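Local coordinates for cytolethal distending toxin protein C (Haemophilus ducreyi, PDB 1SR4) that forms, with a DNase I-like subunit and a second lectin-type subunit, a tripartite DNA-damaging toxin, and may bind carbohydrate through its ricin-like fold, at residues T27-H35 with Y41-I49; I116-E127 with S139-L147. All blocks are in the same frame, centred on the assembly; numbering follows the deposited sequence.

Interaction 1: T27-H35 with Y41-I49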
# COMPACT_ATOMS: atom_id res chain seq x y z
N THR C 27 -21.43 -8.40 -1.14
CA THR C 27 -22.52 -7.44 -0.95
C THR C 27 -22.07 -5.97 -1.00
O THR C 27 -22.89 -5.08 -1.22
CB THR C 27 -23.23 -7.62 0.40
OG1 THR C 27 -22.36 -7.17 1.45
CG2 THR C 27 -23.60 -9.10 0.63
N ALA C 28 -20.78 -5.73 -0.75
CA ALA C 28 -20.22 -4.38 -0.71
C ALA C 28 -20.76 -3.58 0.49
O ALA C 28 -20.48 -2.39 0.63
CB ALA C 28 -20.53 -3.61 -1.99
N GLN C 29 -21.53 -4.23 1.36
CA GLN C 29 -22.07 -3.52 2.53
C GLN C 29 -21.05 -3.46 3.67
O GLN C 29 -20.39 -4.45 3.97
CB GLN C 29 -23.33 -4.23 3.05
CG GLN C 29 -24.48 -4.29 2.06
CD GLN C 29 -25.69 -4.99 2.64
OE1 GLN C 29 -25.58 -6.11 3.17
NE2 GLN C 29 -26.85 -4.36 2.54
N PRO C 30 -20.90 -2.30 4.31
CA PRO C 30 -19.93 -2.27 5.40
C PRO C 30 -20.53 -2.92 6.66
O PRO C 30 -21.75 -2.82 6.89
CB PRO C 30 -19.67 -0.78 5.60
CG PRO C 30 -20.97 -0.15 5.18
CD PRO C 30 -21.40 -0.95 3.98
N VAL C 31 -19.70 -3.62 7.43
CA VAL C 31 -20.16 -4.25 8.66
C VAL C 31 -20.35 -3.06 9.60
O VAL C 31 -19.47 -2.20 9.69
CB VAL C 31 -19.10 -5.22 9.22
CG1 VAL C 31 -19.56 -5.81 10.54
CG2 VAL C 31 -18.84 -6.35 8.21
N LYS C 32 -21.50 -2.99 10.26
CA LYS C 32 -21.78 -1.87 11.14
C LYS C 32 -21.76 -2.20 12.62
O LYS C 32 -21.87 -3.36 13.02
CB LYS C 32 -23.16 -1.28 10.81
CG LYS C 32 -23.24 -0.52 9.48
CD LYS C 32 -24.64 0.09 9.35
CE LYS C 32 -24.74 1.11 8.23
NZ LYS C 32 -26.07 1.80 8.26
N ASN C 33 -21.57 -1.17 13.45
CA ASN C 33 -21.60 -1.37 14.89
C ASN C 33 -22.87 -0.67 15.37
O ASN C 33 -23.45 0.14 14.66
CB ASN C 33 -20.34 -0.82 15.58
CG ASN C 33 -20.20 0.69 15.47
OD1 ASN C 33 -20.95 1.44 16.08
ND2 ASN C 33 -19.21 1.13 14.69
N ASP C 34 -23.30 -1.01 16.57
CA ASP C 34 -24.52 -0.47 17.16
C ASP C 34 -24.26 0.70 18.11
O ASP C 34 -25.18 1.21 18.73
CB ASP C 34 -25.23 -1.60 17.91
CG ASP C 34 -24.24 -2.61 18.51
OD1 ASP C 34 -23.54 -3.32 17.74
OD2 ASP C 34 -24.16 -2.69 19.75
N HIS C 35 -23.01 1.11 18.21
CA HIS C 35 -22.66 2.19 19.12
C HIS C 35 -23.10 3.55 18.60
O HIS C 35 -23.25 4.51 19.37
CB HIS C 35 -21.16 2.21 19.37
CG HIS C 35 -20.75 3.13 20.47
ND1 HIS C 35 -20.95 2.84 21.81
CD2 HIS C 35 -20.16 4.35 20.45
CE1 HIS C 35 -20.51 3.84 22.55
NE2 HIS C 35 -20.03 4.77 21.75
N TYR C 41 -22.36 8.11 10.03
CA TYR C 41 -21.30 7.37 9.37
C TYR C 41 -20.35 6.61 10.29
O TYR C 41 -19.80 5.57 9.90
CB TYR C 41 -20.56 8.28 8.36
CG TYR C 41 -19.68 9.39 8.91
CD1 TYR C 41 -18.36 9.15 9.27
CD2 TYR C 41 -20.15 10.71 8.97
CE1 TYR C 41 -17.51 10.18 9.67
CE2 TYR C 41 -19.31 11.76 9.37
CZ TYR C 41 -18.00 11.48 9.72
OH TYR C 41 -17.14 12.50 10.07
N LEU C 42 -20.17 7.07 11.53
CA LEU C 42 -19.27 6.36 12.44
C LEU C 42 -19.75 4.93 12.72
O LEU C 42 -18.99 4.12 13.26
CB LEU C 42 -19.10 7.13 13.77
CG LEU C 42 -18.26 8.42 13.70
CD1 LEU C 42 -18.13 8.99 15.11
CD2 LEU C 42 -16.87 8.14 13.10
N SER C 43 -20.99 4.63 12.37
CA SER C 43 -21.50 3.28 12.57
C SER C 43 -20.86 2.31 11.58
O SER C 43 -21.01 1.10 11.72
CB SER C 43 -23.02 3.25 12.40
OG SER C 43 -23.40 3.58 11.08
N THR C 44 -20.14 2.84 10.59
CA THR C 44 -19.48 1.99 9.59
C THR C 44 -17.97 1.95 9.78
O THR C 44 -17.26 1.29 9.01
CB THR C 44 -19.75 2.47 8.14
OG1 THR C 44 -19.16 3.76 7.96
CG2 THR C 44 -21.25 2.54 7.85
N HIS C 45 -17.48 2.66 10.80
CA HIS C 45 -16.04 2.73 11.09
C HIS C 45 -15.58 1.77 12.19
O HIS C 45 -16.30 1.51 13.15
CB HIS C 45 -15.63 4.14 11.56
CG HIS C 45 -15.73 5.19 10.50
ND1 HIS C 45 -14.95 6.33 10.52
CD2 HIS C 45 -16.52 5.30 9.40
CE1 HIS C 45 -15.26 7.10 9.49
NE2 HIS C 45 -16.21 6.50 8.80
N TRP C 46 -14.35 1.29 12.02
CA TRP C 46 -13.68 0.41 12.98
C TRP C 46 -12.22 0.80 13.02
O TRP C 46 -11.68 1.31 12.02
CB TRP C 46 -13.74 -1.05 12.54
CG TRP C 46 -15.11 -1.58 12.34
CD1 TRP C 46 -15.82 -1.63 11.18
CD2 TRP C 46 -15.96 -2.15 13.35
NE1 TRP C 46 -17.05 -2.21 11.40
CE2 TRP C 46 -17.16 -2.53 12.73
CE3 TRP C 46 -15.80 -2.37 14.72
CZ2 TRP C 46 -18.21 -3.13 13.43
CZ3 TRP C 46 -16.84 -2.97 15.42
CH2 TRP C 46 -18.03 -3.34 14.77
N GLU C 47 -11.60 0.58 14.17
CA GLU C 47 -10.18 0.82 14.34
C GLU C 47 -9.59 -0.57 14.26
O GLU C 47 -10.07 -1.50 14.92
CB GLU C 47 -9.89 1.44 15.70
CG GLU C 47 -10.54 2.81 15.86
CD GLU C 47 -10.37 3.39 17.25
OE1 GLU C 47 -10.14 2.60 18.20
OE2 GLU C 47 -10.48 4.62 17.40
N LEU C 48 -8.54 -0.73 13.45
CA LEU C 48 -7.93 -2.03 13.30
C LEU C 48 -6.79 -2.15 14.29
O LEU C 48 -5.82 -1.41 14.19
CB LEU C 48 -7.41 -2.19 11.86
CG LEU C 48 -6.82 -3.57 11.51
CD1 LEU C 48 -7.95 -4.60 11.50
CD2 LEU C 48 -6.14 -3.51 10.13
N ILE C 49 -6.89 -3.07 15.24
CA ILE C 49 -5.81 -3.23 16.21
C ILE C 49 -5.30 -4.67 16.22
O ILE C 49 -6.08 -5.61 16.09
CB ILE C 49 -6.27 -2.81 17.64
CG1 ILE C 49 -7.39 -3.72 18.12
CG2 ILE C 49 -6.77 -1.37 17.63
CD1 ILE C 49 -6.89 -4.93 18.86
O HOH W 1 -17.39 -1.26 8.09
O HOH W 2 -16.98 3.10 15.14
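Trp46 and Asn33 are brought together by their first torsions. The indole of Trp46 stands beside its own backbone N (chi1 -58°), which swings the ring across to segment 27-35; Asn33 places CG between its backbone N and carbonyl carbon (chi1 65°), turning the amide back over the 3-10 turn 41-44. Trp46 CH2 then meets Asn33 CB obliquely at 3.5 Å. At the pyrrole edge, Trp46 NE1 donates to Val31 O over 3.0 Å. The acceptor lies close to the indole plane and the bond is nearly straight (161° at the hydrogen), yet the N-H reaches the carbonyl from above its plane and misses the lone pairs. A water near the same edge bridges the segments between Val31 O and Thr44 O, though it cannot serve all its neighbours at once.

Further along, Asn33 N donates to Ser43 O at 2.9 Å, and its ND2 makes a weak bond of 3.3 Å to Leu42 O. A second water donates to both Leu42 O and His45 O and weakly accepts from ND2. The other end of the amide, Asn33 OD1, uses a lone pair to take His35 N at 3.0 Å, closing an Asx turn. Earlier in the segment, Pro30 CG touches Thr44 CG2 at 3.8 Å, and the extended Lys32 runs beside the same methyl, its ammonium bonded to Ser38 O.

The contact thus works mainly by satisfying main-chain carbonyls, with donors running both ways: Trp46 NE1 serves Val31 O, while Asn33 N, Asn33 ND2 (weakly) and the waters serve carbonyls of the 3-10 turn and its exit. The bond from His35 N to OD1 would help set the rotation of the amide whose ND2 weakly reaches Leu42 O.

Interaction 2: I116-E127 with S139-L147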
# COMPACT_ATOMS: atom_id res chain seq x y z
N ILE C 116 -15.53 -16.17 8.21
CA ILE C 116 -16.67 -15.27 8.19
C ILE C 116 -17.10 -15.16 6.73
O ILE C 116 -16.28 -14.87 5.86
CB ILE C 116 -16.29 -13.85 8.67
CG1 ILE C 116 -15.85 -13.91 10.14
CG2 ILE C 116 -17.47 -12.88 8.47
CD1 ILE C 116 -15.54 -12.53 10.74
N THR C 117 -18.37 -15.39 6.45
CA THR C 117 -18.86 -15.32 5.07
C THR C 117 -20.12 -14.48 4.99
O THR C 117 -20.79 -14.24 6.00
CB THR C 117 -19.22 -16.73 4.53
OG1 THR C 117 -20.28 -17.29 5.32
CG2 THR C 117 -18.02 -17.65 4.56
N SER C 118 -20.42 -14.00 3.79
CA SER C 118 -21.64 -13.24 3.55
C SER C 118 -22.07 -13.58 2.12
O SER C 118 -21.44 -13.15 1.16
CB SER C 118 -21.38 -11.74 3.67
OG SER C 118 -22.59 -11.03 3.49
N HIS C 119 -23.14 -14.36 2.00
CA HIS C 119 -23.66 -14.80 0.70
C HIS C 119 -24.82 -13.98 0.17
O HIS C 119 -25.31 -14.23 -0.94
CB HIS C 119 -24.16 -16.25 0.79
CG HIS C 119 -23.07 -17.27 0.91
ND1 HIS C 119 -22.52 -17.64 2.12
CD2 HIS C 119 -22.44 -18.00 -0.04
CE1 HIS C 119 -21.60 -18.56 1.91
NE2 HIS C 119 -21.53 -18.80 0.61
N ASP C 120 -25.28 -13.00 0.94
CA ASP C 120 -26.43 -12.22 0.50
C ASP C 120 -26.62 -11.03 1.44
O ASP C 120 -25.94 -10.93 2.47
CB ASP C 120 -27.66 -13.13 0.50
CG ASP C 120 -28.91 -12.46 -0.08
OD1 ASP C 120 -28.80 -11.63 -1.01
OD2 ASP C 120 -30.02 -12.79 0.40
N PHE C 121 -27.54 -10.13 1.07
CA PHE C 121 -27.84 -8.94 1.87
C PHE C 121 -27.98 -9.25 3.35
O PHE C 121 -28.66 -10.20 3.74
CB PHE C 121 -29.15 -8.28 1.42
CG PHE C 121 -29.09 -7.63 0.07
CD1 PHE C 121 -28.53 -6.36 -0.08
CD2 PHE C 121 -29.57 -8.29 -1.06
CE1 PHE C 121 -28.47 -5.75 -1.32
CE2 PHE C 121 -29.52 -7.68 -2.32
CZ PHE C 121 -28.96 -6.41 -2.45
N ASP C 122 -27.34 -8.44 4.17
CA ASP C 122 -27.45 -8.59 5.61
C ASP C 122 -27.31 -10.03 6.14
O ASP C 122 -27.90 -10.38 7.17
CB ASP C 122 -28.77 -7.92 6.01
CG ASP C 122 -28.91 -6.52 5.40
OD1 ASP C 122 -28.11 -5.63 5.77
OD2 ASP C 122 -29.79 -6.29 4.54
N ASP C 123 -26.53 -10.85 5.44
CA ASP C 123 -26.23 -12.23 5.83
C ASP C 123 -24.79 -12.20 6.32
O ASP C 123 -23.90 -11.72 5.63
CB ASP C 123 -26.33 -13.19 4.63
CG ASP C 123 -25.71 -14.57 4.91
OD1 ASP C 123 -26.27 -15.32 5.73
OD2 ASP C 123 -24.66 -14.91 4.31
N LEU C 124 -24.54 -12.69 7.53
CA LEU C 124 -23.20 -12.69 8.07
C LEU C 124 -23.07 -13.84 9.04
O LEU C 124 -23.73 -13.85 10.07
CB LEU C 124 -22.92 -11.37 8.80
CG LEU C 124 -21.47 -11.08 9.20
CD1 LEU C 124 -20.63 -10.91 7.95
CD2 LEU C 124 -21.39 -9.81 10.04
N LYS C 125 -22.24 -14.81 8.70
CA LYS C 125 -22.07 -15.94 9.59
C LYS C 125 -20.65 -16.43 9.65
O LYS C 125 -19.81 -16.06 8.82
CB LYS C 125 -23.01 -17.08 9.19
CG LYS C 125 -23.12 -17.31 7.71
CD LYS C 125 -24.36 -18.15 7.38
CE LYS C 125 -25.63 -17.46 7.86
NZ LYS C 125 -26.87 -18.24 7.55
N LEU C 126 -20.39 -17.26 10.65
CA LEU C 126 -19.09 -17.84 10.91
C LEU C 126 -19.26 -19.33 10.68
O LEU C 126 -19.87 -20.03 11.50
CB LEU C 126 -18.70 -17.54 12.35
CG LEU C 126 -17.29 -17.80 12.87
CD1 LEU C 126 -16.30 -16.91 12.15
CD2 LEU C 126 -17.28 -17.51 14.37
N GLU C 127 -18.74 -19.83 9.56
CA GLU C 127 -18.90 -21.24 9.24
C GLU C 127 -17.61 -22.03 9.02
O GLU C 127 -16.57 -21.46 8.67
CB GLU C 127 -19.77 -21.38 7.99
CG GLU C 127 -19.26 -20.62 6.78
CD GLU C 127 -20.17 -20.76 5.56
OE1 GLU C 127 -20.36 -21.91 5.08
OE2 GLU C 127 -20.69 -19.74 5.07
N SER C 139 -14.74 -18.03 -3.38
CA SER C 139 -15.66 -17.11 -4.04
C SER C 139 -15.73 -15.82 -3.20
O SER C 139 -15.24 -15.77 -2.07
CB SER C 139 -17.05 -17.72 -4.11
OG SER C 139 -17.60 -17.77 -2.80
N LEU C 140 -16.35 -14.78 -3.76
CA LEU C 140 -16.49 -13.50 -3.07
C LEU C 140 -17.22 -13.58 -1.74
O LEU C 140 -17.06 -12.72 -0.88
CB LEU C 140 -17.22 -12.49 -3.98
CG LEU C 140 -16.49 -12.14 -5.29
CD1 LEU C 140 -17.45 -11.42 -6.26
CD2 LEU C 140 -15.30 -11.24 -4.97
N ALA C 141 -18.03 -14.61 -1.55
CA ALA C 141 -18.77 -14.76 -0.29
C ALA C 141 -17.83 -14.85 0.92
O ALA C 141 -18.19 -14.50 2.03
CB ALA C 141 -19.70 -16.00 -0.35
N TYR C 142 -16.60 -15.31 0.67
CA TYR C 142 -15.58 -15.48 1.71
C TYR C 142 -14.61 -14.32 1.78
O TYR C 142 -13.76 -14.29 2.66
CB TYR C 142 -14.72 -16.72 1.41
CG TYR C 142 -15.44 -18.02 1.55
CD1 TYR C 142 -15.26 -18.81 2.67
CD2 TYR C 142 -16.33 -18.44 0.57
CE1 TYR C 142 -15.96 -20.00 2.84
CE2 TYR C 142 -17.04 -19.63 0.72
CZ TYR C 142 -16.85 -20.40 1.85
OH TYR C 142 -17.54 -21.57 1.99
N GLN C 143 -14.74 -13.38 0.84
CA GLN C 143 -13.82 -12.26 0.72
C GLN C 143 -14.26 -10.95 1.33
O GLN C 143 -15.41 -10.55 1.20
CB GLN C 143 -13.51 -12.04 -0.75
CG GLN C 143 -12.96 -13.27 -1.48
CD GLN C 143 -12.64 -12.94 -2.92
OE1 GLN C 143 -12.17 -11.84 -3.21
NE2 GLN C 143 -12.87 -13.89 -3.82
N TRP C 144 -13.30 -10.27 1.94
CA TRP C 144 -13.53 -9.00 2.60
C TRP C 144 -12.56 -7.91 2.17
O TRP C 144 -11.38 -8.17 1.93
CB TRP C 144 -13.40 -9.23 4.11
CG TRP C 144 -14.45 -10.19 4.57
CD1 TRP C 144 -14.37 -11.56 4.56
CD2 TRP C 144 -15.78 -9.86 4.93
NE1 TRP C 144 -15.60 -12.09 4.89
CE2 TRP C 144 -16.49 -11.07 5.12
CE3 TRP C 144 -16.46 -8.65 5.10
CZ2 TRP C 144 -17.84 -11.11 5.47
CZ3 TRP C 144 -17.81 -8.68 5.45
CH2 TRP C 144 -18.49 -9.90 5.63
N GLY C 145 -13.05 -6.69 2.09
CA GLY C 145 -12.18 -5.58 1.74
C GLY C 145 -11.94 -4.76 2.99
O GLY C 145 -12.89 -4.42 3.70
N ILE C 146 -10.67 -4.49 3.31
CA ILE C 146 -10.32 -3.66 4.47
C ILE C 146 -10.07 -2.34 3.74
O ILE C 146 -9.00 -2.12 3.19
CB ILE C 146 -9.03 -4.16 5.16
CG1 ILE C 146 -9.30 -5.46 5.93
CG2 ILE C 146 -8.57 -3.15 6.23
CD1 ILE C 146 -9.88 -6.56 5.10
N LEU C 147 -11.08 -1.48 3.74
CA LEU C 147 -11.05 -0.25 2.96
C LEU C 147 -11.13 1.07 3.72
O LEU C 147 -11.34 1.09 4.93
CB LEU C 147 -12.21 -0.31 1.94
CG LEU C 147 -12.16 -1.50 0.96
CD1 LEU C 147 -13.52 -1.77 0.33
CD2 LEU C 147 -11.13 -1.21 -0.12
O HOH W 3 -13.63 -15.25 5.21
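Three side-chain pairings, each differently turned, join the hairpin 116-127 to segment 139-147. In the first, Thr117 and Tyr142 run alongside each other, and Thr117 CG2 sits over one face of the phenol ring, displaced toward its rim, 3.8 Å from the ring centroid. The second reverses the roles: the imidazole of His119 lays a face on Ala141, whose CB lies 3.6 Å from the centroid of the His119 ring. Trp144 makes the third, crossing Ile116 at about a right angle. In Ile116 a chi1 of -64° leaves CG2 anti to the backbone N, and this methyl touches Trp144 CZ2 at 3.5 Å, while Leu124 CD1 comes obliquely to CH2 of the same indole at 3.3 Å.

Trp144 NE1 donates to Ile116 O at 3.0 Å; the oxygen lies near the indole plane, while the N-H comes from above the plane of the carbonyl. A water lies between Ile116 O and Tyr142 O. Ser118 N donates to Ala141 O at 2.9 Å. By contrast Ser118 O is buried with no polar partner; Ala141 CA approaches it in a CA-H...O contact of 3.4 Å. Within the hairpin, Ser118 OG donates to Asp123 O and His119 N to the anti lone pair of Asp123 OD2, bonds that tie the two arms of the hairpin loop together beyond the strands.

A 3-10 turn followed by a strand whose buried tryptophan bonds a main-chain carbonyl fits the QxW-type repeat of ricin-like beta-trefoil lectins, here with Tyr142 apparently at the glutamine position.

Overall arrangement
Interactions 1 and 2 are centred 14 Å apart and repeat one scheme: a 3-10 turn, then a strand whose tryptophan donates to a carbonyl with a water nearby, as internal beta-trefoil repeats would suggest. Their strands 46-50 and 144-147 flank strand 19-24 in the six-stranded sheet. The contacts also meet directly: Gln29 OE1 lies 3.1 Å from Asp122 N, a probable hydrogen bond, and Thr27 CG2 packs 3.6 Å from Ser118 OG. Beyond them lies the toxin assembly: Leu48 packs on Ile25 of the subunit B chain, Ile146 forms backbone bonds with that chain, and Gln143 NE2 bonds Leu200 O of the subunit A chain.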